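Local coordinates for uncharacterized protein (PDB 3RJ2), which binds histone H3 and is encoded by the Singapore grouper iridovirus, a virus that infects fish, at residues Met55-Ile69 / Val88-Asn102. Numbering follows the deposited sequence.
Sequences MRHRVTFFNATGRYI and VPKDAAYARIHAAIN
Arg58, Thr60 and Phe62 pair with His98, Arg96 and Tyr94 as hydrogen-bonded antiparallel partners of strands 56-62 and 94-98, whose axes come within 4.6 Å and run nearly antiparallel, at 165°. At the Phe62 end Ala93 and Tyr94 both face Phe62, a classic beta bulge, and Phe62 O accepts from both amides, Ala93 N nearly straight and in the carbonyl plane, Tyr94 N more bent and tilted from it. Side chains alternate between two faces. On the face of Val59 and Phe61, Pro89 CD lies over the Phe61 ring, 3.7 Å from its centroid, a CH-pi contact, while Val88 CG1 and Ala95 CB meet ring atom CE2. Phe61 reaches them with CG anti to its carbonyl carbon (chi1 -61°). The two strands are neighbours inside a mixed sheet, flanked by strands 68-75 and 31-37; Val59 and Val88 also touch Leu45 of strand 44-50 in the second sheet, so this face of the sheet is turned to the second sheet. On the face of Thr60 and Phe62, the Phe62 ring turns its CE2-CZ side to Arg96: Arg96 CB lies at the ring edge, 3.7 Å from Phe62 CE2; the same CE2 sits over one face of the Arg96 guanidinium, the planes 55° apart. That guanidinium is held by Thr35 OG1 and by the carbonyls of Thr134 and Ala137 near the C-terminus. A bridging water bonds Arg58 O, Thr60 OG1 and, at 2.7 Å, His98 ND1, entering in the plane of the imidazole, whose NE2 binds Thr134. Arg58 NE also bonds Thr60 OG1 at 2.9 Å, tilted from the guanidinium plane. Beyond the ladder, Asn102 ND2 gives a hydrogen bond to a lone pair of Arg56 O at 3.2 Å, and Ile101 CG2 packs 3.6 Å from Arg56 CG.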
loop_
_atom_site.group_PDB
_atom_site.type_symbol
_atom_site.label_atom_id
_atom_site.label_comp_id
_atom_site.label_asym_id
_atom_site.label_seq_id
_atom_site.Cartn_x
_atom_site.Cartn_y
_atom_site.Cartn_z
ATOM N N MET A 55 -13.575 -1.541 5.432
ATOM C CA MET A 55 -12.636 -1.460 4.286
ATOM C C MET A 55 -11.536 -2.515 4.413
ATOM O O MET A 55 -11.168 -2.907 5.510
ATOM C CB MET A 55 -11.968 -0.081 4.193
ATOM C CG MET A 55 -12.654 0.935 3.300
ATOM S SD MET A 55 -11.620 2.414 3.253
ATOM C CE MET A 55 -12.766 3.547 2.468
ATOM N N ARG A 56 -11.001 -2.958 3.286
ATOM C CA ARG A 56 -9.863 -3.851 3.308
ATOM C C ARG A 56 -8.796 -3.245 2.427
ATOM O O ARG A 56 -9.109 -2.741 1.360
ATOM C CB ARG A 56 -10.266 -5.228 2.799
ATOM C CG ARG A 56 -9.121 -6.177 2.544
ATOM C CD ARG A 56 -9.553 -7.597 2.838
ATOM N NE ARG A 56 -9.804 -8.343 1.622
ATOM C CZ ARG A 56 -10.468 -9.499 1.573
ATOM N NH1 ARG A 56 -10.976 -10.046 2.680
ATOM N NH2 ARG A 56 -10.637 -10.101 0.407
ATOM N N HIS A 57 -7.550 -3.295 2.882
ATOM C CA HIS A 57 -6.402 -2.899 2.065
ATOM C C HIS A 57 -5.421 -4.057 1.946
ATOM O O HIS A 57 -5.344 -4.911 2.834
ATOM C CB HIS A 57 -5.704 -1.675 2.666
ATOM C CG HIS A 57 -6.657 -0.616 3.114
ATOM N ND1 HIS A 57 -6.834 -0.283 4.442
ATOM C CD2 HIS A 57 -7.533 0.143 2.417
ATOM C CE1 HIS A 57 -7.765 0.652 4.541
ATOM N NE2 HIS A 57 -8.203 0.930 3.324
ATOM N N ARG A 58 -4.671 -4.083 0.854
ATOM C CA ARG A 58 -3.612 -5.052 0.701
ATOM C C ARG A 58 -2.247 -4.361 0.753
ATOM O O ARG A 58 -2.001 -3.365 0.060
ATOM C CB ARG A 58 -3.803 -5.803 -0.607
ATOM C CG ARG A 58 -2.965 -7.007 -0.763
ATOM C CD ARG A 58 -3.253 -7.645 -2.117
ATOM N NE ARG A 58 -2.014 -8.023 -2.762
ATOM C CZ ARG A 58 -1.675 -9.247 -3.136
ATOM N NH1 ARG A 58 -2.504 -10.268 -2.970
ATOM N NH2 ARG A 58 -0.496 -9.429 -3.698
ATOM N N VAL A 59 -1.379 -4.891 1.612
ATOM C CA VAL A 59 0.028 -4.505 1.665
ATOM C C VAL A 59 0.861 -5.677 1.143
ATOM O O VAL A 59 0.808 -6.779 1.692
ATOM C CB VAL A 59 0.490 -4.183 3.113
ATOM C CG1 VAL A 59 1.916 -3.653 3.097
ATOM C CG2 VAL A 59 -0.445 -3.185 3.757
ATOM N N THR A 60 1.625 -5.423 0.090
ATOM C CA THR A 60 2.383 -6.455 -0.596
ATOM C C THR A 60 3.839 -6.009 -0.578
ATOM O O THR A 60 4.138 -4.798 -0.653
ATOM C CB THR A 60 1.888 -6.639 -2.063
ATOM O OG1 THR A 60 0.458 -6.761 -2.074
ATOM C CG2 THR A 60 2.485 -7.879 -2.711
ATOM N N PHE A 61 4.728 -6.987 -0.423
ATOM C CA PHE A 61 6.157 -6.772 -0.557
ATOM C C PHE A 61 6.705 -7.575 -1.733
ATOM O O PHE A 61 6.262 -8.710 -1.998
ATOM C CB PHE A 61 6.887 -7.172 0.724
ATOM C CG PHE A 61 6.467 -6.382 1.927
ATOM C CD1 PHE A 61 5.611 -6.935 2.865
ATOM C CD2 PHE A 61 6.900 -5.072 2.098
ATOM C CE1 PHE A 61 5.209 -6.190 3.982
ATOM C CE2 PHE A 61 6.495 -4.318 3.197
ATOM C CZ PHE A 61 5.656 -4.882 4.146
ATOM N N PHE A 62 7.668 -6.970 -2.420
ATOM C CA PHE A 62 8.342 -7.563 -3.564
ATOM C C PHE A 62 9.852 -7.487 -3.328
ATOM O O PHE A 62 10.337 -6.566 -2.644
ATOM C CB PHE A 62 7.992 -6.809 -4.854
ATOM C CG PHE A 62 6.522 -6.621 -5.068
ATOM C CD1 PHE A 62 5.749 -7.638 -5.637
ATOM C CD2 PHE A 62 5.897 -5.422 -4.705
ATOM C CE1 PHE A 62 4.388 -7.468 -5.833
ATOM C CE2 PHE A 62 4.528 -5.259 -4.895
ATOM C CZ PHE A 62 3.779 -6.279 -5.465
ATOM N N ASN A 63 10.590 -8.446 -3.885
ATOM C CA ASN A 63 12.058 -8.453 -3.769
ATOM C C ASN A 63 12.743 -7.502 -4.754
ATOM O O ASN A 63 12.070 -6.753 -5.468
ATOM C CB ASN A 63 12.621 -9.885 -3.819
ATOM C CG ASN A 63 12.487 -10.541 -5.190
ATOM O OD1 ASN A 63 12.359 -9.877 -6.218
ATOM N ND2 ASN A 63 12.539 -11.859 -5.201
ATOM N N ALA A 64 14.078 -7.522 -4.794
ATOM C CA ALA A 64 14.839 -6.555 -5.579
ATOM C C ALA A 64 14.654 -6.728 -7.084
ATOM O O ALA A 64 14.910 -5.800 -7.855
ATOM C CB ALA A 64 16.334 -6.624 -5.211
ATOM N N THR A 65 14.213 -7.909 -7.503
ATOM C CA THR A 65 13.885 -8.143 -8.912
ATOM C C THR A 65 12.401 -7.846 -9.194
ATOM O O THR A 65 11.922 -8.022 -10.314
ATOM C CB THR A 65 14.265 -9.571 -9.362
ATOM O OG1 THR A 65 13.629 -10.531 -8.514
ATOM C CG2 THR A 65 15.769 -9.772 -9.265
ATOM N N GLY A 66 11.688 -7.368 -8.174
ATOM C CA GLY A 66 10.299 -6.957 -8.334
ATOM C C GLY A 66 9.300 -8.073 -8.170
ATOM O O GLY A 66 8.125 -7.887 -8.450
ATOM N N ARG A 67 9.768 -9.227 -7.707
ATOM C CA ARG A 67 8.924 -10.407 -7.565
ATOM C C ARG A 67 8.201 -10.468 -6.206
ATOM O O ARG A 67 8.752 -10.099 -5.172
ATOM C CB ARG A 67 9.739 -11.694 -7.786
ATOM C CG ARG A 67 10.239 -11.932 -9.226
ATOM C CD ARG A 67 10.714 -13.397 -9.427
ATOM N NE ARG A 67 11.885 -13.499 -10.310
ATOM C CZ ARG A 67 12.495 -14.642 -10.642
ATOM N NH1 ARG A 67 12.055 -15.809 -10.174
ATOM N NH2 ARG A 67 13.553 -14.621 -11.451
ATOM N N TYR A 68 6.972 -10.964 -6.237
ATOM C CA TYR A 68 6.154 -11.153 -5.045
ATOM C C TYR A 68 6.854 -11.958 -3.943
ATOM O O TYR A 68 7.398 -13.042 -4.202
ATOM C CB TYR A 68 4.857 -11.859 -5.440
ATOM C CG TYR A 68 3.962 -12.231 -4.286
ATOM C CD1 TYR A 68 4.003 -13.509 -3.725
ATOM C CD2 TYR A 68 3.059 -11.309 -3.769
ATOM C CE1 TYR A 68 3.174 -13.850 -2.652
ATOM C CE2 TYR A 68 2.229 -11.631 -2.731
ATOM C CZ TYR A 68 2.282 -12.895 -2.169
ATOM O OH TYR A 68 1.430 -13.184 -1.128
ATOM N N ILE A 69 6.826 -11.435 -2.716
ATOM C CA ILE A 69 7.297 -12.191 -1.546
ATOM C C ILE A 69 6.107 -12.625 -0.714
ATOM O O ILE A 69 5.971 -13.801 -0.356
ATOM C CB ILE A 69 8.205 -11.359 -0.606
ATOM C CG1 ILE A 69 9.425 -10.818 -1.347
ATOM C CG2 ILE A 69 8.619 -12.212 0.600
ATOM C CD1 ILE A 69 10.123 -9.684 -0.617
ATOM N N VAL A 88 8.389 -6.387 7.976
ATOM C CA VAL A 88 8.869 -6.270 6.604
ATOM C C VAL A 88 9.833 -7.448 6.344
ATOM O O VAL A 88 10.779 -7.655 7.109
ATOM C CB VAL A 88 9.572 -4.895 6.375
ATOM C CG1 VAL A 88 10.066 -4.766 4.954
ATOM C CG2 VAL A 88 8.625 -3.717 6.719
ATOM N N PRO A 89 9.578 -8.251 5.289
ATOM C CA PRO A 89 10.443 -9.391 4.962
ATOM C C PRO A 89 11.907 -8.978 4.747
ATOM O O PRO A 89 12.168 -7.879 4.249
ATOM C CB PRO A 89 9.859 -9.911 3.639
ATOM C CG PRO A 89 8.451 -9.444 3.613
ATOM C CD PRO A 89 8.413 -8.157 4.383
ATOM N N LYS A 90 12.836 -9.858 5.126
ATOM C CA LYS A 90 14.277 -9.694 4.886
ATOM C C LYS A 90 14.631 -9.221 3.472
ATOM O O LYS A 90 15.477 -8.332 3.289
ATOM C CB LYS A 90 15.011 -11.034 5.169
ATOM C CG LYS A 90 15.803 -11.066 6.485
ATOM C CD LYS A 90 16.491 -12.439 6.764
ATOM C CE LYS A 90 17.238 -12.398 8.115
ATOM N NZ LYS A 90 17.451 -13.739 8.794
ATOM N N ASP A 91 13.995 -9.835 2.479
ATOM C CA ASP A 91 14.276 -9.578 1.051
ATOM C C ASP A 91 13.348 -8.555 0.387
ATOM O O ASP A 91 13.305 -8.455 -0.847
ATOM C CB ASP A 91 14.239 -10.888 0.251
ATOM C CG ASP A 91 13.045 -11.747 0.595
ATOM O OD1 ASP A 91 12.425 -11.534 1.658
ATOM O OD2 ASP A 91 12.728 -12.662 -0.191
ATOM N N ALA A 92 12.605 -7.803 1.192
ATOM C CA ALA A 92 11.732 -6.774 0.658
ATOM C C ALA A 92 12.554 -5.592 0.168
ATOM O O ALA A 92 13.386 -5.062 0.900
ATOM C CB ALA A 92 10.705 -6.335 1.690
ATOM N N ALA A 93 12.312 -5.209 -1.088
ATOM C CA ALA A 93 12.909 -4.019 -1.694
ATOM C C ALA A 93 11.843 -2.989 -2.107
ATOM O O ALA A 93 12.177 -1.845 -2.445
ATOM C CB ALA A 93 13.755 -4.412 -2.893
ATOM N N TYR A 94 10.573 -3.404 -2.072
ATOM C CA TYR A 94 9.424 -2.575 -2.473
ATOM C C TYR A 94 8.213 -2.898 -1.642
ATOM O O TYR A 94 7.995 -4.060 -1.275
ATOM C CB TYR A 94 8.969 -2.867 -3.918
ATOM C CG TYR A 94 9.971 -2.634 -5.003
ATOM C CD1 TYR A 94 10.001 -1.433 -5.696
ATOM C CD2 TYR A 94 10.853 -3.637 -5.368
ATOM C CE1 TYR A 94 10.909 -1.227 -6.728
ATOM C CE2 TYR A 94 11.769 -3.448 -6.384
ATOM C CZ TYR A 94 11.795 -2.246 -7.060
ATOM O OH TYR A 94 12.713 -2.070 -8.071
ATOM N N ALA A 95 7.394 -1.879 -1.401
ATOM C CA ALA A 95 6.091 -2.065 -0.791
ATOM C C ALA A 95 5.028 -1.506 -1.731
ATOM O O ALA A 95 5.282 -0.581 -2.492
ATOM C CB ALA A 95 6.020 -1.381 0.580
ATOM N N ARG A 96 3.847 -2.092 -1.682
ATOM C CA ARG A 96 2.707 -1.589 -2.405
ATOM C C ARG A 96 1.502 -1.688 -1.477
ATOM O O ARG A 96 1.372 -2.645 -0.697
ATOM C CB ARG A 96 2.504 -2.376 -3.709
ATOM C CG ARG A 96 1.250 -2.024 -4.523
ATOM C CD ARG A 96 1.326 -2.576 -5.932
ATOM N NE ARG A 96 2.384 -1.921 -6.707
ATOM C CZ ARG A 96 2.988 -2.451 -7.770
ATOM N NH1 ARG A 96 2.669 -3.675 -8.205
ATOM N NH2 ARG A 96 3.921 -1.755 -8.398
ATOM N N ILE A 97 0.649 -0.672 -1.528
ATOM C CA ILE A 97 -0.641 -0.732 -0.863
ATOM C C ILE A 97 -1.721 -0.641 -1.933
ATOM O O ILE A 97 -1.685 0.269 -2.769
ATOM C CB ILE A 97 -0.785 0.408 0.193
ATOM C CG1 ILE A 97 0.260 0.228 1.308
ATOM C CG2 ILE A 97 -2.193 0.468 0.741
ATOM C CD1 ILE A 97 0.317 1.339 2.362
ATOM N N HIS A 98 -2.640 -1.606 -1.951
ATOM C CA HIS A 98 -3.885 -1.457 -2.698
ATOM C C HIS A 98 -4.914 -1.020 -1.666
ATOM O O HIS A 98 -5.314 -1.827 -0.819
ATOM C CB HIS A 98 -4.345 -2.779 -3.345
ATOM C CG HIS A 98 -3.488 -3.242 -4.490
ATOM N ND1 HIS A 98 -2.223 -3.766 -4.314
ATOM C CD2 HIS A 98 -3.723 -3.275 -5.823
ATOM C CE1 HIS A 98 -1.711 -4.084 -5.490
ATOM N NE2 HIS A 98 -2.605 -3.806 -6.422
ATOM N N ALA A 99 -5.330 0.245 -1.732
ATOM C CA ALA A 99 -6.339 0.804 -0.833
ATOM C C ALA A 99 -7.773 0.469 -1.253
ATOM O O ALA A 99 -8.128 0.577 -2.423
ATOM C CB ALA A 99 -6.167 2.306 -0.743
ATOM N N ALA A 100 -8.593 0.079 -0.278
ATOM C CA ALA A 100 -9.954 -0.407 -0.498
ATOM C C ALA A 100 -9.969 -1.457 -1.599
ATOM O O ALA A 100 -10.669 -1.309 -2.602
ATOM C CB ALA A 100 -10.926 0.739 -0.813
ATOM N N ILE A 101 -9.177 -2.512 -1.405
ATOM C CA ILE A 101 -9.163 -3.648 -2.324
ATOM C C ILE A 101 -10.483 -4.420 -2.225
ATOM O O ILE A 101 -10.744 -5.311 -3.036
ATOM C CB ILE A 101 -7.957 -4.590 -2.090
ATOM C CG1 ILE A 101 -7.784 -5.536 -3.295
ATOM C CG2 ILE A 101 -8.121 -5.364 -0.778
ATOM C CD1 ILE A 101 -6.385 -5.994 -3.543
ATOM N N ASN A 102 -11.302 -4.076 -1.225
ATOM C CA ASN A 102 -12.668 -4.615 -1.121
ATOM C C ASN A 102 -13.549 -4.126 -2.258
ATOM O O ASN A 102 -14.535 -4.778 -2.593
ATOM C CB ASN A 102 -13.325 -4.354 0.248
ATOM C CG ASN A 102 -13.409 -2.895 0.597
ATOM O OD1 ASN A 102 -14.509 -2.327 0.696
ATOM N ND2 ASN A 102 -12.261 -2.268 0.801
HETATM O O HOH W 1 -11.090 -7.738 -1.703
HETATM O O HOH W 2 -0.569 -4.373 -2.269
HETATM O O HOH W 3 15.341 -3.126 -7.324
HETATM O O HOH W 4 15.640 -8.684 -2.648
#